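Local coordinates for protein NAD-dependent aldehyde dehydrogenase (Burkholderia multivorans, PDB 5UJU) that probably oxidises aldehydes to carboxylic acids with NAD+ as the electron acceptor, at residues V122-E136 / I249-F263. Numbering follows the deposited sequence.
Sequences VSLEILARLNRASFE and ITVRIARDVLREAGF
Two helices of the aldehyde dehydrogenase fold pack here in a knobs-into-holes manner, the 122-132 and 249-260 segments running 133° apart with axes 9.2 Å from each other at closest. Val257 is one knob, set among Val122, Glu125, Ile126 and Arg129: its CB lies 3.6 Å from Ile126 CG1, and its CG2 lies over one face of the Arg129 guanidinium, toward the rim. Arg129 is the reciprocal knob. Extended from CG to NE, it passes obliquely over Val257 CG2 to grip Glu260 end-on, NH2 to OE1 at 2.8 Å and NH1 to OE2 at 3.1 Å. Both oxygens lie near the guanidinium plane, yet the nitrogens sit above the carboxylate plane, the two groups being tilted by 38°. NE donates to the anti lone pair of Glu125 OE2 at 2.8 Å, so bonds to two acids fix the guanidinium's rotation. Further along, Ile253 CD1 meets Ala133 CB at 3.7 Å, and in one of its two conformers Arg252 NH1 bridges to Glu136 OE2 at 3.1 Å, an oxygen also bonded by His61. Helix 217-230 adds Phe226 against Ile126 and Tyr222 against Leu130, while helix 158-175 packs on Leu124 and Leu127; strand 268-270 receives Arg255 through Val268 O.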
ATOM      1  N   VAL A 122      -8.772 -14.807 -16.843  1.00 25.33           N
ATOM      2  CA  VAL A 122      -8.244 -16.094 -16.402  1.00 28.01           C
ATOM      3  C   VAL A 122      -8.594 -16.331 -14.930  1.00 23.93           C
ATOM      4  O   VAL A 122      -8.981 -17.440 -14.534  1.00 23.94           O
ATOM      5  CB  VAL A 122      -6.725 -16.159 -16.657  1.00 25.09           C
ATOM      6  CG1 VAL A 122      -6.065 -17.264 -15.832  1.00 27.07           C
ATOM      7  CG2 VAL A 122      -6.433 -16.361 -18.159  1.00 22.96           C
ATOM      8  N   SER A 123      -8.458 -15.302 -14.099  1.00 22.92           N
ATOM      9  CA  SER A 123      -8.814 -15.454 -12.685  1.00 26.05           C
ATOM     10  C   SER A 123     -10.278 -15.852 -12.518  1.00 26.30           C
ATOM     11  O   SER A 123     -10.601 -16.751 -11.732  1.00 24.77           O
ATOM     12  CB  SER A 123      -8.506 -14.173 -11.914  1.00 22.50           C
ATOM     13  OG  SER A 123      -7.105 -13.995 -11.809  1.00 26.00           O
ATOM     14  N   LEU A 124     -11.180 -15.197 -13.251  1.00 22.11           N
ATOM     15  CA  LEU A 124     -12.599 -15.493 -13.084  1.00 31.46           C
ATOM     16  C   LEU A 124     -12.938 -16.885 -13.586  1.00 30.91           C
ATOM     17  O   LEU A 124     -13.813 -17.555 -13.022  1.00 29.21           O
ATOM     18  CB  LEU A 124     -13.452 -14.448 -13.802  1.00 28.64           C
ATOM     19  CG  LEU A 124     -13.241 -13.021 -13.293  1.00 26.95           C
ATOM     20  CD1 LEU A 124     -13.946 -11.973 -14.179  1.00 28.38           C
ATOM     21  CD2 LEU A 124     -13.670 -12.905 -11.842  1.00 28.75           C
ATOM     22  N   GLU A 125     -12.259 -17.335 -14.639  1.00 27.02           N
ATOM     23  CA  GLU A 125     -12.478 -18.686 -15.136  1.00 29.47           C
ATOM     24  C   GLU A 125     -11.971 -19.724 -14.148  1.00 27.46           C
ATOM     25  O   GLU A 125     -12.625 -20.753 -13.934  1.00 29.13           O
ATOM     26  CB  GLU A 125     -11.813 -18.852 -16.504  1.00 25.81           C
ATOM     27  CG  GLU A 125     -11.847 -20.271 -17.059  1.00 29.32           C
ATOM     28  CD  GLU A 125     -13.246 -20.777 -17.405  1.00 32.53           C
ATOM     29  OE1 GLU A 125     -14.176 -19.958 -17.587  1.00 33.62           O
ATOM     30  OE2 GLU A 125     -13.405 -22.014 -17.501  1.00 30.50           O
ATOM     31  N   ILE A 126     -10.802 -19.485 -13.547  1.00 23.07           N
ATOM     32  CA  ILE A 126     -10.313 -20.387 -12.510  1.00 23.10           C
ATOM     33  C   ILE A 126     -11.352 -20.509 -11.392  1.00 24.58           C
ATOM     34  O   ILE A 126     -11.681 -21.614 -10.949  1.00 27.48           O
ATOM     35  CB  ILE A 126      -8.956 -19.910 -11.964  1.00 27.00           C
ATOM     36  CG1 ILE A 126      -7.864 -19.974 -13.051  1.00 23.15           C
ATOM     37  CG2 ILE A 126      -8.587 -20.701 -10.690  1.00 20.60           C
ATOM     38  CD1 ILE A 126      -6.565 -19.276 -12.665  1.00 21.32           C
ATOM     39  N   LEU A 127     -11.904 -19.370 -10.947  1.00 28.04           N
ATOM     40  CA  LEU A 127     -12.904 -19.380  -9.870  1.00 27.18           C
ATOM     41  C   LEU A 127     -14.146 -20.180 -10.256  1.00 29.98           C
ATOM     42  O   LEU A 127     -14.705 -20.911  -9.427  1.00 27.63           O
ATOM     43  CB  LEU A 127     -13.281 -17.947  -9.482  1.00 25.57           C
ATOM     44  CG  LEU A 127     -12.131 -17.195  -8.792  1.00 28.86           C
ATOM     45  CD1 LEU A 127     -12.524 -15.787  -8.382  1.00 26.56           C
ATOM     46  CD2 LEU A 127     -11.702 -17.998  -7.591  1.00 36.17           C
ATOM     47  N   ALA A 128     -14.589 -20.058 -11.510  1.00 24.50           N
ATOM     48  CA  ALA A 128     -15.729 -20.842 -11.964  1.00 31.77           C
ATOM     49  C   ALA A 128     -15.440 -22.330 -11.841  1.00 32.43           C
ATOM     50  O   ALA A 128     -16.289 -23.099 -11.381  1.00 31.03           O
ATOM     51  CB  ALA A 128     -16.073 -20.478 -13.415  1.00 34.53           C
ATOM     52  N   ARG A 129     -14.230 -22.749 -12.222  1.00 32.22           N
ATOM     53  CA  ARG A 129     -13.886 -24.164 -12.151  1.00 31.62           C
ATOM     54  C   ARG A 129     -13.674 -24.610 -10.708  1.00 30.45           C
ATOM     55  O   ARG A 129     -13.984 -25.753 -10.357  1.00 31.20           O
ATOM     56  CB  ARG A 129     -12.645 -24.442 -12.993  1.00 28.78           C
ATOM     57  CG  ARG A 129     -12.816 -24.041 -14.462  1.00 37.68           C
ATOM     58  CD  ARG A 129     -11.819 -24.733 -15.377  1.00 38.14           C
ATOM     59  NE  ARG A 129     -11.911 -24.225 -16.746  1.00 39.63           N
ATOM     60  CZ  ARG A 129     -11.136 -24.626 -17.747  1.00 40.46           C
ATOM     61  NH1 ARG A 129     -10.204 -25.558 -17.547  1.00 35.44           N
ATOM     62  NH2 ARG A 129     -11.295 -24.098 -18.950  1.00 44.33           N
ATOM     63  N   LEU A 130     -13.128 -23.742  -9.870  1.00 27.22           N
ATOM     64  CA  LEU A 130     -13.006 -24.098  -8.463  1.00 31.81           C
ATOM     65  C   LEU A 130     -14.380 -24.345  -7.853  1.00 31.63           C
ATOM     66  O   LEU A 130     -14.568 -25.321  -7.120  1.00 32.25           O
ATOM     67  CB  LEU A 130     -12.259 -23.006  -7.708  1.00 31.99           C
ATOM     68  CG  LEU A 130     -10.777 -22.812  -8.039  1.00 27.62           C
ATOM     69  CD1 LEU A 130     -10.259 -21.602  -7.277  1.00 26.53           C
ATOM     70  CD2 LEU A 130      -9.996 -24.052  -7.656  1.00 22.95           C
ATOM     71  N   ASN A 131     -15.371 -23.509  -8.198  1.00 29.11           N
ATOM     72  CA  ASN A 131     -16.725 -23.742  -7.699  1.00 31.46           C
ATOM     73  C   ASN A 131     -17.246 -25.105  -8.136  1.00 31.88           C
ATOM     74  O   ASN A 131     -17.853 -25.828  -7.336  1.00 28.31           O
ATOM     75  CB  ASN A 131     -17.679 -22.641  -8.159  1.00 25.31           C
ATOM     76  CG  ASN A 131     -19.052 -22.777  -7.532  1.00 33.89           C
ATOM     77  OD1 ASN A 131     -20.057 -22.870  -8.226  1.00 31.46           O
ATOM     78  ND2 ASN A 131     -19.097 -22.776  -6.205  1.00 30.41           N
ATOM     79  N   ARG A 132     -17.011 -25.485  -9.400  1.00 30.29           N
ATOM     80  CA  ARG A 132     -17.452 -26.805  -9.845  1.00 32.02           C
ATOM     81  C   ARG A 132     -16.751 -27.934  -9.104  1.00 28.32           C
ATOM     82  O   ARG A 132     -17.305 -29.033  -9.023  1.00 30.40           O
ATOM     83  CB  ARG A 132     -17.240 -26.985 -11.351  1.00 37.66           C
ATOM     84  CG  ARG A 132     -18.154 -26.135 -12.212  1.00 53.19           C
ATOM     85  CD  ARG A 132     -18.101 -26.594 -13.669  1.00 68.38           C
ATOM     86  NE  ARG A 132     -17.081 -25.871 -14.427  1.00 75.70           N
ATOM     87  CZ  ARG A 132     -17.252 -24.666 -14.959  1.00 78.25           C
ATOM     88  NH1 ARG A 132     -18.413 -24.035 -14.825  1.00 81.98           N
ATOM     89  NH2 ARG A 132     -16.260 -24.092 -15.628  1.00 76.70           N
ATOM     90  N   ALA A 133     -15.552 -27.694  -8.571  1.00 31.78           N
ATOM     91  CA  ALA A 133     -14.812 -28.683  -7.795  1.00 32.21           C
ATOM     92  C   ALA A 133     -15.064 -28.562  -6.292  1.00 31.26           C
ATOM     93  O   ALA A 133     -14.284 -29.107  -5.498  1.00 30.15           O
ATOM     94  CB  ALA A 133     -13.308 -28.558  -8.074  1.00 27.49           C
ATOM     95  N   SER A 134     -16.145 -27.882  -5.888  1.00 29.76           N
ATOM     96  CA  SER A 134     -16.327 -27.542  -4.478  1.00 33.02           C
ATOM     97  C   SER A 134     -16.420 -28.783  -3.606  1.00 30.39           C
ATOM     98  O   SER A 134     -15.936 -28.782  -2.469  1.00 28.98           O
ATOM     99  CB  SER A 134     -17.574 -26.677  -4.288  1.00 33.10           C
ATOM    100  OG  SER A 134     -17.340 -25.349  -4.714  1.00 27.26           O
ATOM    101  N   PHE A 135     -17.061 -29.842  -4.104  1.00 30.45           N
ATOM    102  CA  PHE A 135     -17.186 -31.051  -3.296  1.00 31.30           C
ATOM    103  C   PHE A 135     -15.835 -31.731  -3.117  1.00 34.52           C
ATOM    104  O   PHE A 135     -15.494 -32.153  -2.010  1.00 30.16           O
ATOM    105  CB  PHE A 135     -18.203 -32.002  -3.913  1.00 29.21           C
ATOM    106  CG  PHE A 135     -19.626 -31.646  -3.589  1.00 35.35           C
ATOM    107  CD1 PHE A 135     -20.156 -31.933  -2.337  1.00 35.57           C
ATOM    108  CD2 PHE A 135     -20.435 -31.034  -4.533  1.00 36.19           C
ATOM    109  CE1 PHE A 135     -21.464 -31.604  -2.028  1.00 36.56           C
ATOM    110  CE2 PHE A 135     -21.743 -30.711  -4.237  1.00 40.17           C
ATOM    111  CZ  PHE A 135     -22.257 -30.992  -2.981  1.00 40.85           C
ATOM    112  N   GLU A 136     -15.056 -31.860  -4.201  1.00 31.24           N
ATOM    113  CA  GLU A 136     -13.711 -32.420  -4.080  1.00 26.48           C
ATOM    114  C   GLU A 136     -12.857 -31.602  -3.120  1.00 26.69           C
ATOM    115  O   GLU A 136     -12.133 -32.156  -2.283  1.00 29.99           O
ATOM    116  CB  GLU A 136     -13.044 -32.478  -5.455  1.00 27.63           C
ATOM    117  CG  GLU A 136     -11.578 -32.843  -5.402  1.00 34.08           C
ATOM    118  CD  GLU A 136     -10.885 -32.734  -6.765  1.00 29.73           C
ATOM    119  OE1 GLU A 136     -11.516 -32.254  -7.718  1.00 28.28           O
ATOM    120  OE2 GLU A 136      -9.720 -33.144  -6.869  1.00 27.18           O
ATOM    121  N   ILE A 249      -4.992 -29.003  -5.272  1.00 28.44           N
ATOM    122  CA  ILE A 249      -6.131 -29.040  -6.187  1.00 30.78           C
ATOM    123  C   ILE A 249      -6.322 -27.677  -6.840  1.00 27.37           C
ATOM    124  O   ILE A 249      -6.546 -27.581  -8.053  1.00 25.95           O
ATOM    125  CB  ILE A 249      -7.405 -29.483  -5.440  1.00 30.17           C
ATOM    126  CG1 ILE A 249      -7.286 -30.918  -4.938  1.00 24.70           C
ATOM    127  CG2 ILE A 249      -8.641 -29.319  -6.315  1.00 23.65           C
ATOM    128  CD1 ILE A 249      -8.390 -31.277  -3.944  1.00 26.78           C
ATOM    129  N   THR A 250      -6.231 -26.603  -6.038  1.00 26.62           N
ATOM    130  CA  THR A 250      -6.394 -25.246  -6.554  1.00 25.09           C
ATOM    131  C   THR A 250      -5.340 -24.921  -7.616  1.00 27.51           C
ATOM    132  O   THR A 250      -5.654 -24.390  -8.691  1.00 25.97           O
ATOM    133  CB  THR A 250      -6.312 -24.237  -5.401  1.00 23.53           C
ATOM    134  OG1 THR A 250      -7.343 -24.505  -4.427  1.00 23.85           O
ATOM    135  CG2 THR A 250      -6.512 -22.838  -5.937  1.00 18.84           C
ATOM    136  N   VAL A 251      -4.076 -25.205  -7.315  1.00 25.78           N
ATOM    137  CA  VAL A 251      -3.012 -24.945  -8.277  1.00 24.52           C
ATOM    138  C   VAL A 251      -3.234 -25.746  -9.558  1.00 26.29           C
ATOM    139  O   VAL A 251      -3.069 -25.222 -10.664  1.00 27.13           O
ATOM    140  CB  VAL A 251      -1.639 -25.241  -7.653  1.00 25.30           C
ATOM    141  CG1 VAL A 251      -0.569 -25.229  -8.747  1.00 22.12           C
ATOM    142  CG2 VAL A 251      -1.318 -24.203  -6.561  1.00 19.91           C
ATOM    143  N   ARG A 252      -3.620 -27.020  -9.431  1.00 22.75           N
ATOM    144  CA  ARG A 252      -3.887 -27.848 -10.610  0.59 30.37           C
ATOM    145  C   ARG A 252      -4.921 -27.192 -11.521  1.00 30.23           C
ATOM    146  O   ARG A 252      -4.738 -27.113 -12.742  1.00 28.98           O
ATOM    147  CB  ARG A 252      -4.361 -29.240 -10.169  0.59 32.14           C
ATOM    148  CG  ARG A 252      -4.684 -30.231 -11.313  0.59 36.55           C
ATOM    149  CD  ARG A 252      -5.613 -31.375 -10.827  0.59 38.92           C
ATOM    150  NE  ARG A 252      -7.008 -30.955 -10.665  0.59 38.93           N
ATOM    151  CZ  ARG A 252      -7.859 -31.467  -9.773  0.59 34.36           C
ATOM    152  NH1 ARG A 252      -7.475 -32.431  -8.945  0.59 29.64           N
ATOM    153  NH2 ARG A 252      -9.104 -31.016  -9.712  0.59 29.48           N
ATOM    154  N   ILE A 253      -6.024 -26.722 -10.939  1.00 30.13           N
ATOM    155  CA  ILE A 253      -7.085 -26.120 -11.735  1.00 25.41           C
ATOM    156  C   ILE A 253      -6.622 -24.798 -12.340  1.00 27.49           C
ATOM    157  O   ILE A 253      -6.904 -24.506 -13.511  1.00 30.51           O
ATOM    158  CB  ILE A 253      -8.358 -25.962 -10.881  1.00 26.32           C
ATOM    159  CG1 ILE A 253      -8.924 -27.346 -10.533  1.00 28.88           C
ATOM    160  CG2 ILE A 253      -9.396 -25.153 -11.622  1.00 26.57           C
ATOM    161  CD1 ILE A 253     -10.141 -27.321  -9.564  1.00 28.10           C
ATOM    162  N   ALA A 254      -5.873 -23.994 -11.571  1.00 25.30           N
ATOM    163  CA  ALA A 254      -5.313 -22.757 -12.112  1.00 22.83           C
ATOM    164  C   ALA A 254      -4.434 -23.030 -13.329  1.00 23.85           C
ATOM    165  O   ALA A 254      -4.529 -22.327 -14.340  1.00 24.52           O
ATOM    166  CB  ALA A 254      -4.489 -22.029 -11.050  1.00 18.90           C
ATOM    167  N   ARG A 255      -3.572 -24.045 -13.238  1.00 21.46           N
ATOM    168  CA  ARG A 255      -2.655 -24.375 -14.324  1.00 24.72           C
ATOM    169  C   ARG A 255      -3.404 -24.855 -15.559  1.00 27.20           C
ATOM    170  O   ARG A 255      -3.002 -24.564 -16.691  1.00 26.83           O
ATOM    171  CB  ARG A 255      -1.670 -25.439 -13.846  1.00 26.88           C
ATOM    172  CG  ARG A 255      -0.705 -24.930 -12.777  1.00 24.90           C
ATOM    173  CD  ARG A 255       0.160 -26.049 -12.239  1.00 25.57           C
ATOM    174  NE  ARG A 255       1.020 -26.635 -13.270  1.00 29.83           N
ATOM    175  CZ  ARG A 255       2.231 -26.174 -13.568  1.00 29.99           C
ATOM    176  NH1 ARG A 255       2.715 -25.113 -12.936  1.00 21.96           N
ATOM    177  NH2 ARG A 255       2.954 -26.759 -14.507  1.00 25.59           N
ATOM    178  N   ASP A 256      -4.488 -25.603 -15.356  1.00 31.51           N
ATOM    179  CA  ASP A 256      -5.354 -26.003 -16.462  1.00 32.59           C
ATOM    180  C   ASP A 256      -5.836 -24.794 -17.244  1.00 29.65           C
ATOM    181  O   ASP A 256      -5.749 -24.755 -18.479  1.00 33.75           O
ATOM    182  CB  ASP A 256      -6.562 -26.767 -15.920  1.00 33.55           C
ATOM    183  CG  ASP A 256      -6.231 -28.182 -15.536  1.00 37.37           C
ATOM    184  OD1 ASP A 256      -5.129 -28.662 -15.880  1.00 45.36           O
ATOM    185  OD2 ASP A 256      -7.089 -28.816 -14.890  1.00 47.87           O
ATOM    186  N   VAL A 257      -6.379 -23.805 -16.536  1.00 27.08           N
ATOM    187  CA  VAL A 257      -6.938 -22.627 -17.186  1.00 25.14           C
ATOM    188  C   VAL A 257      -5.843 -21.854 -17.907  1.00 29.88           C
ATOM    189  O   VAL A 257      -6.011 -21.434 -19.058  1.00 26.01           O
ATOM    190  CB  VAL A 257      -7.661 -21.742 -16.155  1.00 30.35           C
ATOM    191  CG1 VAL A 257      -8.100 -20.447 -16.801  1.00 25.75           C
ATOM    192  CG2 VAL A 257      -8.855 -22.500 -15.549  1.00 26.04           C
ATOM    193  N   LEU A 258      -4.705 -21.660 -17.235  1.00 25.78           N
ATOM    194  CA  LEU A 258      -3.600 -20.926 -17.844  1.00 31.50           C
ATOM    195  C   LEU A 258      -3.104 -21.625 -19.103  1.00 28.49           C
ATOM    196  O   LEU A 258      -2.881 -20.980 -20.135  1.00 37.37           O
ATOM    197  CB  LEU A 258      -2.461 -20.764 -16.829  1.00 24.95           C
ATOM    198  CG  LEU A 258      -2.748 -19.753 -15.714  1.00 24.76           C
ATOM    199  CD1 LEU A 258      -1.988 -20.123 -14.426  1.00 26.14           C
ATOM    200  CD2 LEU A 258      -2.373 -18.360 -16.178  1.00 26.73           C
ATOM    201  N   ARG A 259      -2.954 -22.950 -19.046  1.00 25.59           N
ATOM    202  CA  ARG A 259      -2.513 -23.700 -20.219  1.00 29.87           C
ATOM    203  C   ARG A 259      -3.514 -23.563 -21.361  1.00 35.23           C
ATOM    204  O   ARG A 259      -3.139 -23.273 -22.504  1.00 36.23           O
ATOM    205  CB  ARG A 259      -2.327 -25.173 -19.846  1.00 29.26           C
ATOM    206  CG  ARG A 259      -1.542 -25.994 -20.867  1.00 46.68           C
ATOM    207  CD  ARG A 259      -1.510 -27.470 -20.463  1.00 51.96           C
ATOM    208  NE  ARG A 259      -0.633 -27.740 -19.322  1.00 48.09           N
ATOM    209  CZ  ARG A 259      -1.064 -27.891 -18.072  1.00 48.95           C
ATOM    210  NH1 ARG A 259      -2.360 -27.790 -17.799  1.00 56.48           N
ATOM    211  NH2 ARG A 259      -0.204 -28.142 -17.092  1.00 43.22           N
ATOM    212  N   GLU A 260      -4.802 -23.743 -21.061  1.00 29.58           N
ATOM    213  CA  GLU A 260      -5.828 -23.677 -22.094  1.00 31.52           C
ATOM    214  C   GLU A 260      -5.934 -22.282 -22.690  1.00 35.48           C
ATOM    215  O   GLU A 260      -6.344 -22.136 -23.850  1.00 33.62           O
ATOM    216  CB  GLU A 260      -7.170 -24.138 -21.524  1.00 38.86           C
ATOM    217  CG  GLU A 260      -7.186 -25.621 -21.164  1.00 42.32           C
ATOM    218  CD  GLU A 260      -8.428 -26.037 -20.384  1.00 45.54           C
ATOM    219  OE1 GLU A 260      -9.498 -25.436 -20.602  1.00 46.31           O
ATOM    220  OE2 GLU A 260      -8.327 -26.969 -19.555  1.00 45.61           O
ATOM    221  N   ALA A 261      -5.560 -21.257 -21.919  1.00 25.43           N
ATOM    222  CA  ALA A 261      -5.544 -19.879 -22.395  1.00 38.88           C
ATOM    223  C   ALA A 261      -4.265 -19.521 -23.154  1.00 40.20           C
ATOM    224  O   ALA A 261      -4.097 -18.359 -23.541  1.00 39.87           O
ATOM    225  CB  ALA A 261      -5.733 -18.921 -21.209  1.00 26.47           C
ATOM    226  N   GLY A 262      -3.358 -20.474 -23.371  1.00 41.87           N
ATOM    227  CA  GLY A 262      -2.133 -20.181 -24.095  1.00 39.67           C
ATOM    228  C   GLY A 262      -1.019 -19.603 -23.249  1.00 37.32           C
ATOM    229  O   GLY A 262      -0.081 -19.018 -23.794  1.00 34.19           O
ATOM    230  N   PHE A 263      -1.097 -19.729 -21.927  1.00 30.59           N
ATOM    231  CA  PHE A 263      -0.033 -19.265 -21.052  1.00 25.66           C
ATOM    232  C   PHE A 263       0.812 -20.420 -20.535  1.00 32.13           C
ATOM    233  O   PHE A 263       0.404 -21.584 -20.556  1.00 30.55           O
ATOM    234  CB  PHE A 263      -0.617 -18.462 -19.877  1.00 26.33           C
ATOM    235  CG  PHE A 263      -1.327 -17.234 -20.331  1.00 30.49           C
ATOM    236  CD1 PHE A 263      -0.616 -16.219 -20.953  1.00 32.35           C
ATOM    237  CD2 PHE A 263      -2.698 -17.122 -20.218  1.00 26.52           C
ATOM    238  CE1 PHE A 263      -1.253 -15.096 -21.407  1.00 33.47           C
ATOM    239  CE2 PHE A 263      -3.344 -16.000 -20.675  1.00 27.32           C
ATOM    240  CZ  PHE A 263      -2.620 -14.986 -21.267  1.00 31.16           C
TER
HETATM  241  O   HOH W   1      -9.832 -27.329 -15.191  1.00 41.98           O